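Local atomic coordinates of beta-galactosidase (Trichoderma reesei, PDB entry 3OG2), a protein that probably hydrolyses beta-D-galactosides, releasing their terminal non-reducing beta-D-galactose residues, as a glycoside hydrolase of family 35. Residues Lys19-Leu22 and Val26-Asp29; Leu33-Glu38 and Ala164-Gly169; Thr435-Gln438 and Ser442-Leu445. All blocks are in the same frame, centred on the assembly; numbering follows the deposited sequence.

Contact 1 (Lys19-Leu22 and Val26-Asp29); sequences KGPL and VTWD
Pro21 lies against the six-membered part of the Trp28 indole where the N-terminal arm runs past strand 26-28, the first strand of a short antiparallel addition to the sheet of the TIM-barrel domain. The tight part is small. Trp28 CH2 stands 3.6 Å from Pro21 N and 3.7 Å from Gly20 C, while Trp28 CZ3 meets Pro21 CB at 4.0 Å, with the proline ring crossing the indole obliquely. A chi1 of 66° sets Trp28 CG between its own backbone N and carbonyl carbon and lets the indole reach over to the arm. The Trp28 side chain also packs on Leu33 and on the loop residues Pro211, Asp233 and Thr272, so the arm covers a residue held from the domain side as well. The backbone angles of Gly20 (phi 93°, psi 177°) call for glycine.

The contact loosens toward Thr27, which is partly exposed, and Pro21, although it carries the tight part, remains exposed in the assembly. Val26 O, which takes a hydrogen bond from Gln23 NE2, is 4.4 Å from Pro21 CB. Beside it the methyl Thr27 CG2 reaches the same proline carbon, Pro21 CB, at 4.1 Å.

Contact 2 (Leu33-Glu38 and Ala164-Gly169); sequences LFVHGE and AQITNG
With chi1 -170° and chi2 172°, Ile166 is fully extended, and its terminal methyl CD1 is carried out toward both Val35 and His36. On the facing segment, Val35 turns CG1 opposite its backbone N (chi1 175°), and this branch receives the methyl: Val35 CG1 to Ile166 CD1 is 3.7 Å, the two side chains lying askew to each other. His36 comes to the isoleucine from the opposite direction. Its ring brings NE2 to 3.7 Å from Ile166 CD1 and 4.1 Å from Ile166 CG1, while His36 CD2 lies 4.1 Å from the same methyl, Ile166 CD1. The approach to the imidazole is oblique, and the contact is one of van der Waals packing.

Val35 to Glu38 form a type I' beta turn, the tight hairpin connection between strand 33-35 and strand 38-47 of the TIM-barrel domain. His36 and Gly37 occupy its two corners with positive phi, and the turn is closed by two backbone bonds between Val35 and Glu38, Val35 N to Glu38 O at 2.9 Å and Glu38 N to Val35 O at 3.0 Å. The opposing residue sits in the connection from helix 144-163 to strand 172-177, where a 3-10 segment at Ile166 and Thr167 is marked by Gly169 N bonding to Ile166 O at 3.1 Å. Tyr110, on strand 110-116, touches Val35, His36 and Ile166 alike, and Val26 also packs on the isoleucine. Val35 and Ile166 are buried, whereas His36 is exposed at the margin of the contact. At the last position of the turn, the Glu38 carboxylate oxygens OE1 and OE2 accept hydrogen bonds from the backbone N atoms of Leu576 and Met577, respectively.

Contact 3 (Thr435-Gln438 and Ser442-Leu445); sequences TIPQ and SLTL
Leu443 meets the ring of Pro437 just after Ser442 has brought the chain back from the short loop that follows Gln438; the CA atoms of Ser442 and Pro437 are 6.8 Å apart, and the serine side chain points away from the proline.

Leu443 carries the contact. Its CG lies opposite the carbonyl carbon and beside the backbone N (chi1 -54°), which brings the branched end close to the proline ring. CD2 does most of the touching: Leu443 CD2 is 3.9 Å from Pro437 CG and 4.1 Å from Pro437 CD, and the branch point Leu443 CG follows at 4.0 Å from Pro437 CD. The other methyl, Leu443 CD1, comes only to 4.3 Å from Ile436 O. The leucine end meets the proline ring at a slant, an apolar contact in which Leu443 and Ile436 are buried. Thr468 touches the side chains of both these residues.

The proline follows a cis peptide bond, which turns the chain sharply at the end of strand 434-436. Gln438 folds back over this bend, its NE2 donating to Thr435 O at 2.8 Å in a nearly straight bond (166°), while its backbone N bonds to Glu494 OE2.

Beyond the leucine the strand stays paired with strand 421-427, Leu443 with Tyr423 and Leu445 with Ala421. Strand 434-436 is antiparallel to the same strand, Ile436 pairing with Val425, so Pro437 and Leu443 close the base of a loop between two strands that pair with successive stretches of strand 421-427, in a small antiparallel sheet of beta-galactosidase domain 2.

From the N terminus, contact 1 closes first, folding the arm 19-22 over strand 26-28 across a three-residue gap. The chain then turns into strand 33-35, which pairs with strand 26-28, so contacts 1 and 2 adjoin: Thr27 O probably accepts a hydrogen bond from Phe34 N at 2.8 Å. Contact 2 closes a much longer loop of 125 residues, tying the first hairpins of the TIM-barrel domain to the connection after helix 144-163. Contact 3 is again local, spanning three residues in domain 2, with its centre about 43 Å from the centres of both others. The three follow one another in series; none nests in or crosses another.

Contact 1 (Lys19-Leu22 and Val26-Asp29)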
ATOM      1  N   LYS A  19     -26.944   3.200 -16.974  1.00 28.24           N
ATOM      2  CA  LYS A  19     -27.993   4.110 -17.370  1.00 27.13           C
ATOM      3  C   LYS A  19     -27.723   5.552 -16.959  1.00 21.20           C
ATOM      4  O   LYS A  19     -28.669   6.305 -16.653  1.00 33.33           O
ATOM      5  CB  LYS A  19     -29.294   3.699 -16.665  1.00 34.36           C
ATOM      6  CG  LYS A  19     -29.553   2.197 -16.717  1.00 50.52           C
ATOM      7  CD  LYS A  19     -29.561   1.504 -15.366  1.00 66.09           C
ATOM      8  CE  LYS A  19     -28.499   0.426 -15.248  1.00 72.79           C
ATOM      9  NZ  LYS A  19     -28.825  -0.782 -16.058  1.00 76.64           N
ATOM     10  N   GLY A  20     -26.458   5.942 -16.914  1.00 13.43           N
ATOM     11  CA  GLY A  20     -26.188   7.355 -16.704  1.00 12.73           C
ATOM     12  C   GLY A  20     -25.995   7.621 -15.224  1.00 10.80           C
ATOM     13  O   GLY A  20     -26.130   6.733 -14.375  1.00 13.74           O
ATOM     14  N   PRO A  21     -25.676   8.864 -14.888  1.00 10.43           N
ATOM     15  CA  PRO A  21     -25.452   9.269 -13.487  1.00  9.39           C
ATOM     16  C   PRO A  21     -26.773   9.270 -12.723  1.00 11.00           C
ATOM     17  O   PRO A  21     -27.851   9.573 -13.315  1.00 11.30           O
ATOM     18  CB  PRO A  21     -24.864  10.679 -13.645  1.00 10.03           C
ATOM     19  CG  PRO A  21     -25.485  11.197 -14.908  1.00 11.30           C
ATOM     20  CD  PRO A  21     -25.522  10.004 -15.829  1.00 11.33           C
ATOM     21  N   LEU A  22     -26.670   8.969 -11.447  1.00 11.02           N
ATOM     22  CA  LEU A  22     -27.859   9.003 -10.560  1.00 10.93           C
ATOM     23  C   LEU A  22     -27.957  10.315  -9.783  1.00 11.67           C
ATOM     24  O   LEU A  22     -28.902  10.508  -8.997  1.00 14.04           O
ATOM     25  CB  LEU A  22     -27.785   7.821  -9.604  1.00 11.17           C
ATOM     26  CG  LEU A  22     -27.829   6.484 -10.313  1.00 11.32           C
ATOM     27  CD1 LEU A  22     -27.767   5.345  -9.282  1.00 13.17           C
ATOM     28  CD2 LEU A  22     -29.094   6.334 -11.160  1.00 19.02           C
ATOM     29  N   VAL A  26     -21.035  14.016  -9.307  1.00  8.95           N
ATOM     30  CA  VAL A  26     -19.947  13.287  -9.979  1.00  8.24           C
ATOM     31  C   VAL A  26     -20.496  12.726 -11.277  1.00  8.51           C
ATOM     32  O   VAL A  26     -21.355  11.844 -11.244  1.00  9.16           O
ATOM     33  CB  VAL A  26     -19.355  12.149  -9.120  1.00  8.57           C
ATOM     34  CG1 VAL A  26     -18.151  11.503  -9.809  1.00  9.41           C
ATOM     35  CG2 VAL A  26     -18.900  12.654  -7.740  1.00 11.40           C
ATOM     36  N   THR A  27     -20.014  13.284 -12.405  1.00  8.59           N
ATOM     37  CA  THR A  27     -20.505  12.873 -13.689  1.00  7.65           C
ATOM     38  C   THR A  27     -19.306  12.582 -14.587  1.00  8.08           C
ATOM     39  O   THR A  27     -18.139  12.679 -14.129  1.00  9.49           O
ATOM     40  CB  THR A  27     -21.470  13.913 -14.296  1.00  9.17           C
ATOM     41  OG1 THR A  27     -20.793  15.188 -14.458  1.00 10.98           O
ATOM     42  CG2 THR A  27     -22.712  14.124 -13.449  1.00 10.91           C
ATOM     43  N   TRP A  28     -19.526  12.229 -15.847  1.00  8.38           N
ATOM     44  CA  TRP A  28     -18.388  11.834 -16.681  1.00  8.13           C
ATOM     45  C   TRP A  28     -18.788  12.030 -18.149  1.00  8.54           C
ATOM     46  O   TRP A  28     -19.979  12.018 -18.464  1.00  9.71           O
ATOM     47  CB  TRP A  28     -17.911  10.369 -16.432  1.00  9.11           C
ATOM     48  CG  TRP A  28     -18.987   9.393 -16.870  1.00  8.87           C
ATOM     49  CD1 TRP A  28     -19.147   8.839 -18.117  1.00  9.98           C
ATOM     50  CD2 TRP A  28     -20.054   8.902 -16.039  1.00  8.70           C
ATOM     51  NE1 TRP A  28     -20.241   8.045 -18.152  1.00  9.53           N
ATOM     52  CE2 TRP A  28     -20.814   8.054 -16.892  1.00  8.76           C
ATOM     53  CE3 TRP A  28     -20.458   9.066 -14.698  1.00  8.88           C
ATOM     54  CZ2 TRP A  28     -21.934   7.386 -16.444  1.00 10.28           C
ATOM     55  CZ3 TRP A  28     -21.593   8.388 -14.309  1.00 10.67           C
ATOM     56  CH2 TRP A  28     -22.325   7.563 -15.157  1.00 10.84           C
ATOM     57  N   ASP A  29     -17.775  12.073 -19.006  1.00  8.85           N
ATOM     58  CA  ASP A  29     -18.003  11.844 -20.419  1.00  9.40           C
ATOM     59  C   ASP A  29     -16.822  11.105 -21.014  1.00  8.96           C
ATOM     60  O   ASP A  29     -16.068  10.414 -20.259  1.00 10.30           O
ATOM     61  CB  ASP A  29     -18.310  13.197 -21.074  1.00  9.83           C
ATOM     62  CG  ASP A  29     -17.156  14.161 -21.158  1.00  9.78           C
ATOM     63  OD1 ASP A  29     -15.995  13.824 -20.759  1.00 10.23           O
ATOM     64  OD2 ASP A  29     -17.357  15.304 -21.629  1.00 11.67           O
TER

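Contact 2 (Leu33-Glu38 and Ala164-Gly169)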
ATOM      1  N   LEU A  33     -13.897  12.454 -15.675  1.00  8.46           N
ATOM      2  CA  LEU A  33     -14.863  12.785 -14.635  1.00  8.38           C
ATOM      3  C   LEU A  33     -15.062  14.273 -14.543  1.00  9.00           C
ATOM      4  O   LEU A  33     -14.195  15.097 -14.884  1.00  9.79           O
ATOM      5  CB  LEU A  33     -14.267  12.189 -13.334  1.00 11.01           C
ATOM      6  CG  LEU A  33     -15.218  11.608 -12.350  1.00 12.77           C
ATOM      7  CD1 LEU A  33     -15.851  10.335 -12.942  1.00 12.12           C
ATOM      8  CD2 LEU A  33     -14.530  11.298 -11.054  1.00 11.49           C
ATOM      9  N   PHE A  34     -16.205  14.638 -14.012  1.00 10.06           N
ATOM     10  CA  PHE A  34     -16.499  15.992 -13.549  1.00 10.08           C
ATOM     11  C   PHE A  34     -16.887  15.911 -12.084  1.00  9.64           C
ATOM     12  O   PHE A  34     -17.711  15.028 -11.719  1.00 12.47           O
ATOM     13  CB  PHE A  34     -17.672  16.595 -14.316  1.00 11.22           C
ATOM     14  CG  PHE A  34     -17.515  16.894 -15.792  1.00 11.31           C
ATOM     15  CD1 PHE A  34     -17.370  15.870 -16.706  1.00 11.86           C
ATOM     16  CD2 PHE A  34     -17.519  18.212 -16.252  1.00 12.51           C
ATOM     17  CE1 PHE A  34     -17.222  16.106 -18.074  1.00 13.89           C
ATOM     18  CE2 PHE A  34     -17.434  18.428 -17.634  1.00 13.49           C
ATOM     19  CZ  PHE A  34     -17.341  17.408 -18.542  1.00 14.08           C
ATOM     20  N   VAL A  35     -16.341  16.774 -11.257  1.00  9.42           N
ATOM     21  CA  VAL A  35     -16.700  16.843  -9.857  1.00  9.51           C
ATOM     22  C   VAL A  35     -17.218  18.260  -9.608  1.00 10.81           C
ATOM     23  O   VAL A  35     -16.482  19.235  -9.862  1.00 11.46           O
ATOM     24  CB  VAL A  35     -15.490  16.455  -8.954  1.00 10.60           C
ATOM     25  CG1 VAL A  35     -15.897  16.677  -7.468  1.00 13.08           C
ATOM     26  CG2 VAL A  35     -15.002  15.042  -9.182  1.00 11.21           C
ATOM     27  N   HIS A  36     -18.467  18.394  -9.154  1.00 11.33           N
ATOM     28  CA  HIS A  36     -19.102  19.693  -9.012  1.00 12.90           C
ATOM     29  C   HIS A  36     -18.981  20.477 -10.330  1.00 13.58           C
ATOM     30  O   HIS A  36     -18.829  21.694 -10.327  1.00 16.95           O
ATOM     31  CB  HIS A  36     -18.504  20.482  -7.853  1.00 14.44           C
ATOM     32  CG  HIS A  36     -18.693  19.927  -6.477  1.00 16.74           C
ATOM     33  ND1 HIS A  36     -19.951  19.792  -5.919  1.00 20.59           N
ATOM     34  CD2 HIS A  36     -17.872  19.475  -5.497  1.00 21.79           C
ATOM     35  CE1 HIS A  36     -19.885  19.294  -4.682  1.00 24.17           C
ATOM     36  NE2 HIS A  36     -18.619  19.092  -4.401  1.00 24.81           N
ATOM     37  N   GLY A  37     -19.093  19.779 -11.472  1.00 13.01           N
ATOM     38  CA  GLY A  37     -19.147  20.492 -12.747  1.00 15.00           C
ATOM     39  C   GLY A  37     -17.769  20.810 -13.289  1.00 14.22           C
ATOM     40  O   GLY A  37     -17.720  21.397 -14.401  1.00 14.89           O
ATOM     41  N   GLU A  38     -16.690  20.449 -12.629  1.00 10.67           N
ATOM     42  CA  GLU A  38     -15.345  20.783 -13.040  1.00 10.38           C
ATOM     43  C   GLU A  38     -14.687  19.536 -13.613  1.00 10.02           C
ATOM     44  O   GLU A  38     -14.643  18.514 -12.905  1.00 10.32           O
ATOM     45  CB  GLU A  38     -14.528  21.263 -11.809  1.00 12.53           C
ATOM     46  CG  GLU A  38     -13.092  21.620 -12.182  1.00 13.98           C
ATOM     47  CD  GLU A  38     -12.180  21.909 -11.011  1.00 12.92           C
ATOM     48  OE1 GLU A  38     -12.524  21.674  -9.835  1.00 14.78           O
ATOM     49  OE2 GLU A  38     -11.062  22.440 -11.276  1.00 13.32           O
ATOM     50  N   ALA A 164     -20.750   8.531   3.565  1.00  8.48           N
ATOM     51  CA  ALA A 164     -19.525   9.314   3.304  1.00  8.26           C
ATOM     52  C   ALA A 164     -19.474   9.807   1.870  1.00  6.94           C
ATOM     53  O   ALA A 164     -18.468  10.364   1.437  1.00  7.98           O
ATOM     54  CB  ALA A 164     -18.319   8.471   3.629  1.00  8.99           C
ATOM     55  N   GLN A 165     -20.509   9.601   1.055  1.00  7.70           N
ATOM     56  CA  GLN A 165     -20.484  10.106  -0.315  1.00  7.66           C
ATOM     57  C   GLN A 165     -20.470  11.615  -0.383  1.00  7.56           C
ATOM     58  O   GLN A 165     -20.976  12.333   0.485  1.00  8.42           O
ATOM     59  CB  GLN A 165     -21.756   9.585  -1.047  1.00  7.77           C
ATOM     60  CG  GLN A 165     -21.623   8.088  -1.387  1.00  8.56           C
ATOM     61  CD  GLN A 165     -22.929   7.571  -1.945  1.00  8.13           C
ATOM     62  OE1 GLN A 165     -22.967   7.055  -3.079  1.00  9.02           O
ATOM     63  NE2 GLN A 165     -24.031   7.629  -1.204  1.00  8.54           N
ATOM     64  N   ILE A 166     -19.860  12.090  -1.485  1.00  7.64           N
ATOM     65  CA  ILE A 166     -19.800  13.512  -1.773  1.00  8.41           C
ATOM     66  C   ILE A 166     -21.200  14.150  -1.844  1.00  9.97           C
ATOM     67  O   ILE A 166     -21.394  15.342  -1.536  1.00 11.53           O
ATOM     68  CB  ILE A 166     -18.972  13.737  -3.050  1.00  9.14           C
ATOM     69  CG1 ILE A 166     -18.663  15.191  -3.285  1.00 10.13           C
ATOM     70  CG2 ILE A 166     -19.689  13.144  -4.289  1.00  9.83           C
ATOM     71  CD1 ILE A 166     -17.696  15.478  -4.427  1.00 10.59           C
ATOM     72  N   THR A 167     -22.236  13.355  -2.179  1.00  9.85           N
ATOM     73  CA  THR A 167     -23.624  13.845  -2.227  1.00 10.51           C
ATOM     74  C   THR A 167     -24.134  14.132  -0.831  1.00 11.83           C
ATOM     75  O   THR A 167     -25.168  14.788  -0.711  1.00 13.90           O
ATOM     76  CB  THR A 167     -24.502  12.779  -2.907  1.00 11.74           C
ATOM     77  OG1 THR A 167     -24.184  11.524  -2.358  1.00 12.67           O
ATOM     78  CG2 THR A 167     -24.195  12.707  -4.397  1.00 13.45           C
ATOM     79  N   ASN A 168     -23.475  13.658   0.206  1.00 11.55           N
ATOM     80  CA  ASN A 168     -23.794  13.909   1.611  1.00 14.67           C
ATOM     81  C   ASN A 168     -22.718  14.757   2.295  1.00 14.36           C
ATOM     82  O   ASN A 168     -22.706  14.797   3.505  1.00 19.34           O
ATOM     83  CB  ASN A 168     -23.855  12.619   2.442  1.00 18.04           C
ATOM     84  CG  ASN A 168     -24.955  11.761   1.933  1.00 21.54           C
ATOM     85  OD1 ASN A 168     -26.025  12.315   1.591  1.00 28.64           O
ATOM     86  ND2 ASN A 168     -24.741  10.468   1.885  1.00 24.60           N
ATOM     87  N   GLY A 169     -21.834  15.391   1.544  1.00 12.88           N
ATOM     88  CA  GLY A 169     -20.808  16.218   2.164  1.00 14.78           C
ATOM     89  C   GLY A 169     -19.561  15.457   2.573  1.00 11.60           C
ATOM     90  O   GLY A 169     -18.764  16.006   3.331  1.00 14.37           O
TER

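Contact 3 (Thr435-Gln438 and Ser442-Leu445)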
ATOM      1  N   THR A 435      10.717  23.312 -36.020  1.00 17.97           N
ATOM      2  CA  THR A 435      11.794  22.451 -35.547  1.00 17.31           C
ATOM      3  C   THR A 435      12.433  23.175 -34.350  1.00 14.30           C
ATOM      4  O   THR A 435      12.874  24.345 -34.467  1.00 15.32           O
ATOM      5  CB  THR A 435      12.826  22.071 -36.615  1.00 19.31           C
ATOM      6  OG1 THR A 435      12.209  21.241 -37.620  1.00 22.94           O
ATOM      7  CG2 THR A 435      13.937  21.250 -35.970  1.00 22.67           C
ATOM      8  N   ILE A 436      12.430  22.434 -33.262  1.00 13.38           N
ATOM      9  CA  ILE A 436      12.872  23.013 -31.997  1.00 12.41           C
ATOM     10  C   ILE A 436      14.019  22.164 -31.492  1.00 12.77           C
ATOM     11  O   ILE A 436      13.887  20.911 -31.546  1.00 13.56           O
ATOM     12  CB  ILE A 436      11.676  22.949 -31.026  1.00 12.20           C
ATOM     13  CG1 ILE A 436      10.507  23.843 -31.495  1.00 12.94           C
ATOM     14  CG2 ILE A 436      12.108  23.297 -29.608  1.00 13.60           C
ATOM     15  CD1 ILE A 436       9.191  23.233 -31.047  1.00 16.50           C
ATOM     16  N   PRO A 437      15.087  22.731 -30.963  1.00 13.69           N
ATOM     17  CA  PRO A 437      15.318  24.165 -30.694  1.00 14.39           C
ATOM     18  C   PRO A 437      15.423  25.130 -31.872  1.00 14.29           C
ATOM     19  O   PRO A 437      16.159  24.937 -32.830  1.00 17.38           O
ATOM     20  CB  PRO A 437      16.677  24.170 -29.961  1.00 15.73           C
ATOM     21  CG  PRO A 437      16.623  22.811 -29.296  1.00 16.43           C
ATOM     22  CD  PRO A 437      16.145  21.869 -30.372  1.00 14.85           C
ATOM     23  N   GLN A 438      14.690  26.236 -31.785  1.00 12.68           N
ATOM     24  CA  GLN A 438      14.764  27.263 -32.813  1.00 12.80           C
ATOM     25  C   GLN A 438      16.029  28.063 -32.721  1.00 12.22           C
ATOM     26  O   GLN A 438      16.332  28.781 -33.692  1.00 15.28           O
ATOM     27  CB  GLN A 438      13.551  28.203 -32.649  1.00 14.30           C
ATOM     28  CG  GLN A 438      12.229  27.552 -33.089  1.00 17.72           C
ATOM     29  CD  GLN A 438      12.074  27.931 -34.557  1.00 20.95           C
ATOM     30  OE1 GLN A 438      11.933  29.124 -34.866  1.00 23.68           O
ATOM     31  NE2 GLN A 438      12.120  26.915 -35.439  1.00 26.31           N
ATOM     32  N   SER A 442      20.774  20.641 -29.647  1.00 12.42           N
ATOM     33  CA  SER A 442      20.017  19.389 -29.589  1.00 12.64           C
ATOM     34  C   SER A 442      19.463  19.155 -28.194  1.00 11.16           C
ATOM     35  O   SER A 442      20.109  19.529 -27.220  1.00 13.44           O
ATOM     36  CB  SER A 442      20.871  18.135 -29.923  1.00 15.34           C
ATOM     37  OG  SER A 442      21.313  18.195 -31.262  1.00 17.28           O
ATOM     38  N   LEU A 443      18.277  18.564 -28.152  1.00 10.78           N
ATOM     39  CA  LEU A 443      17.733  18.014 -26.928  1.00 10.74           C
ATOM     40  C   LEU A 443      18.375  16.686 -26.590  1.00 10.54           C
ATOM     41  O   LEU A 443      18.898  16.002 -27.487  1.00 12.89           O
ATOM     42  CB  LEU A 443      16.235  17.764 -27.121  1.00 11.56           C
ATOM     43  CG  LEU A 443      15.494  19.018 -27.599  1.00 11.00           C
ATOM     44  CD1 LEU A 443      14.050  18.664 -27.938  1.00 14.30           C
ATOM     45  CD2 LEU A 443      15.528  20.193 -26.635  1.00 13.59           C
ATOM     46  N   THR A 444      18.297  16.304 -25.325  1.00 10.54           N
ATOM     47  CA  THR A 444      18.876  15.066 -24.825  1.00 11.83           C
ATOM     48  C   THR A 444      17.805  14.271 -24.107  1.00 10.64           C
ATOM     49  O   THR A 444      17.035  14.822 -23.309  1.00 12.03           O
ATOM     50  CB  THR A 444      20.018  15.387 -23.790  1.00 14.53           C
ATOM     51  OG1 THR A 444      21.059  16.088 -24.499  1.00 18.50           O
ATOM     52  CG2 THR A 444      20.626  14.122 -23.197  1.00 21.54           C
ATOM     53  N   LEU A 445      17.764  12.978 -24.378  1.00 11.28           N
ATOM     54  CA  LEU A 445      16.918  12.031 -23.610  1.00 11.73           C
ATOM     55  C   LEU A 445      17.902  11.031 -23.002  1.00 11.43           C
ATOM     56  O   LEU A 445      18.488  10.214 -23.757  1.00 13.13           O
ATOM     57  CB  LEU A 445      15.832  11.387 -24.484  1.00 13.38           C
ATOM     58  CG  LEU A 445      14.834  10.559 -23.641  1.00 11.88           C
ATOM     59  CD1 LEU A 445      13.915  11.469 -22.864  1.00 13.30           C
ATOM     60  CD2 LEU A 445      14.051   9.624 -24.552  1.00 14.73           C
TER